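Local structure of protein Pcdhgc3 (Mus musculus, 4ZI8) at residues S275-G280 / E309-A314. The protein probably mediates calcium-dependent homophilic cell adhesion through its extracellular cadherin domains and may help establish specific neuronal connections in the brain. Residues are numbered along the deposited sequence; the frame is centred on the assembly and turned at random.
Sequences SHNRAG and EIYIQA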
loop_
_atom_site.group_PDB
_atom_site.type_symbol
_atom_site.label_atom_id
_atom_site.label_comp_id
_atom_site.label_asym_id
_atom_site.label_seq_id
_atom_site.Cartn_x
_atom_site.Cartn_y
_atom_site.Cartn_z
ATOM N N SER B 275 -16.757 22.928 19.993
ATOM C CA SER B 275 -16.354 24.326 19.836
ATOM C C SER B 275 -17.603 25.161 19.816
ATOM O O SER B 275 -17.579 26.375 19.972
ATOM C CB SER B 275 -15.572 24.540 18.536
ATOM O OG SER B 275 -16.370 24.168 17.407
ATOM N N HIS B 276 -18.695 24.459 19.574
ATOM C CA HIS B 276 -20.011 25.025 19.509
ATOM C C HIS B 276 -20.556 25.213 20.916
ATOM O O HIS B 276 -21.552 24.612 21.269
ATOM C CB HIS B 276 -20.925 24.101 18.685
ATOM C CG HIS B 276 -21.757 24.831 17.681
ATOM N ND1 HIS B 276 -21.220 25.399 16.544
ATOM C CD2 HIS B 276 -23.082 25.110 17.658
ATOM C CE1 HIS B 276 -22.185 25.989 15.858
ATOM N NE2 HIS B 276 -23.322 25.835 16.516
ATOM N N ASN B 277 -19.895 26.040 21.718
ATOM C CA ASN B 277 -20.311 26.253 23.095
ATOM C C ASN B 277 -19.928 27.618 23.587
ATOM O O ASN B 277 -18.961 28.208 23.115
ATOM C CB ASN B 277 -19.685 25.222 24.027
ATOM C CG ASN B 277 -20.424 23.925 24.037
ATOM O OD1 ASN B 277 -21.589 23.859 24.443
ATOM N ND2 ASN B 277 -19.754 22.866 23.593
ATOM N N ARG B 278 -20.673 28.112 24.564
ATOM C CA ARG B 278 -20.325 29.351 25.241
ATOM C C ARG B 278 -19.257 29.138 26.311
ATOM O O ARG B 278 -19.187 28.086 26.946
ATOM C CB ARG B 278 -21.569 29.980 25.885
ATOM C CG ARG B 278 -22.701 30.201 24.916
ATOM C CD ARG B 278 -23.821 30.996 25.524
ATOM N NE ARG B 278 -23.334 32.273 26.031
ATOM C CZ ARG B 278 -23.524 33.452 25.442
ATOM N NH1 ARG B 278 -24.203 33.536 24.308
ATOM N NH2 ARG B 278 -23.037 34.553 25.999
ATOM N N ALA B 279 -18.437 30.152 26.516
ATOM C CA ALA B 279 -17.497 30.144 27.625
ATOM C C ALA B 279 -18.212 29.820 28.936
ATOM O O ALA B 279 -19.272 30.371 29.238
ATOM C CB ALA B 279 -16.796 31.478 27.732
ATOM N N GLY B 280 -17.643 28.917 29.714
ATOM C CA GLY B 280 -18.222 28.637 31.006
ATOM C C GLY B 280 -18.817 27.257 31.007
ATOM O O GLY B 280 -19.134 26.715 32.078
ATOM N N GLU B 309 -27.735 25.228 26.873
ATOM C CA GLU B 309 -27.570 24.453 25.643
ATOM C C GLU B 309 -26.139 23.963 25.532
ATOM O O GLU B 309 -25.235 24.764 25.383
ATOM C CB GLU B 309 -27.883 25.280 24.402
ATOM C CG GLU B 309 -29.314 25.648 24.208
ATOM C CD GLU B 309 -29.631 25.965 22.746
ATOM O OE1 GLU B 309 -29.073 25.278 21.841
ATOM O OE2 GLU B 309 -30.437 26.901 22.515
ATOM N N ILE B 310 -25.931 22.666 25.588
ATOM C CA ILE B 310 -24.585 22.136 25.568
ATOM C C ILE B 310 -24.358 21.274 24.330
ATOM O O ILE B 310 -25.088 20.318 24.095
ATOM C CB ILE B 310 -24.313 21.285 26.789
ATOM C CG1 ILE B 310 -24.585 22.094 28.052
ATOM C CG2 ILE B 310 -22.888 20.742 26.757
ATOM C CD1 ILE B 310 -24.943 21.189 29.159
ATOM N N TYR B 311 -23.345 21.593 23.551
ATOM C CA TYR B 311 -23.068 20.784 22.378
ATOM C C TYR B 311 -21.920 19.839 22.691
ATOM O O TYR B 311 -20.910 20.228 23.295
ATOM C CB TYR B 311 -22.734 21.637 21.158
ATOM C CG TYR B 311 -23.895 22.408 20.602
ATOM C CD1 TYR B 311 -24.328 23.570 21.214
ATOM C CD2 TYR B 311 -24.540 21.991 19.454
ATOM C CE1 TYR B 311 -25.383 24.302 20.703
ATOM C CE2 TYR B 311 -25.596 22.715 18.931
ATOM C CZ TYR B 311 -26.013 23.869 19.563
ATOM O OH TYR B 311 -27.065 24.605 19.062
ATOM N N ILE B 312 -22.096 18.592 22.314
ATOM C CA ILE B 312 -21.094 17.596 22.613
ATOM C C ILE B 312 -20.625 16.991 21.281
ATOM O O ILE B 312 -21.408 16.824 20.349
ATOM C CB ILE B 312 -21.647 16.539 23.569
ATOM C CG1 ILE B 312 -21.924 17.193 24.943
ATOM C CG2 ILE B 312 -20.684 15.350 23.707
ATOM C CD1 ILE B 312 -22.457 16.238 25.980
ATOM N N GLN B 313 -19.340 16.696 21.197
ATOM C CA GLN B 313 -18.778 16.229 19.960
ATOM C C GLN B 313 -18.279 14.820 20.195
ATOM O O GLN B 313 -17.770 14.525 21.280
ATOM C CB GLN B 313 -17.663 17.162 19.521
ATOM C CG GLN B 313 -16.780 16.603 18.447
ATOM C CD GLN B 313 -15.604 17.511 18.169
ATOM O OE1 GLN B 313 -15.686 18.398 17.324
ATOM N NE2 GLN B 313 -14.506 17.302 18.892
ATOM N N ALA B 314 -18.470 13.936 19.219
ATOM C CA ALA B 314 -17.858 12.608 19.254
ATOM C C ALA B 314 -16.868 12.494 18.092
ATOM O O ALA B 314 -17.255 12.764 16.956
ATOM C CB ALA B 314 -18.923 11.505 19.145
HETATM O O HOH W 1 -16.640 20.990 17.959
HETATM O O HOH W 2 -22.534 26.251 25.479
#
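The carboxamide of Asn277 pairs with both backbone polar groups of Tyr311, as a neighbouring strand would. Its OD1 accepts the bond from Tyr311 N at 3.0 Å, nearly straight at 172°, while ND2 donates to Tyr311 O at 2.9 Å, with that oxygen lying almost in the amide plane. With CG placed anti to the carbonyl carbon (chi1 -82°), the amide swings from the loop toward strand 307-316. ND2 also bonds to Gly274 O, and OD1 takes a second bond from a water, so the rotation of the amide is fixed by partners on both of its ends. Replacing Asn277 by alanine removes both amide bonds to Tyr311 and the one to Gly274 O, and is likely to weaken the tie between loop and strand, although the backbone bond of Tyr311 with Gly274 could remain.

Two waters extend the polar link. One accepts from Arg278 N and donates to Asn277 OD1 and, at 3.1 Å, to Glu309 O; the other joins Ser275 N to Gln313 OE1.

The rings of His276 and Tyr311 form an edge-to-face pair, with planes at 74° and centroids 4.8 Å apart. His276 CD2 sits over the centre of the phenol ring, 3.6 Å above its plane, and His276 CB packs 3.9 Å from Tyr311 CG. At the far end of the imidazole, ND1 bonds to Thr90 of the second subunit, whose Leu91 packs on both His276 and Tyr311.

This face of the third cadherin domain thus packs against the first domain of the second subunit in this assembly. His276 centres an inverse gamma turn just after edge strand 269-273 of the cadherin Greek-key beta-sandwich, and the Asn277 amide adds to the pairing with strand 307-316 at Tyr311.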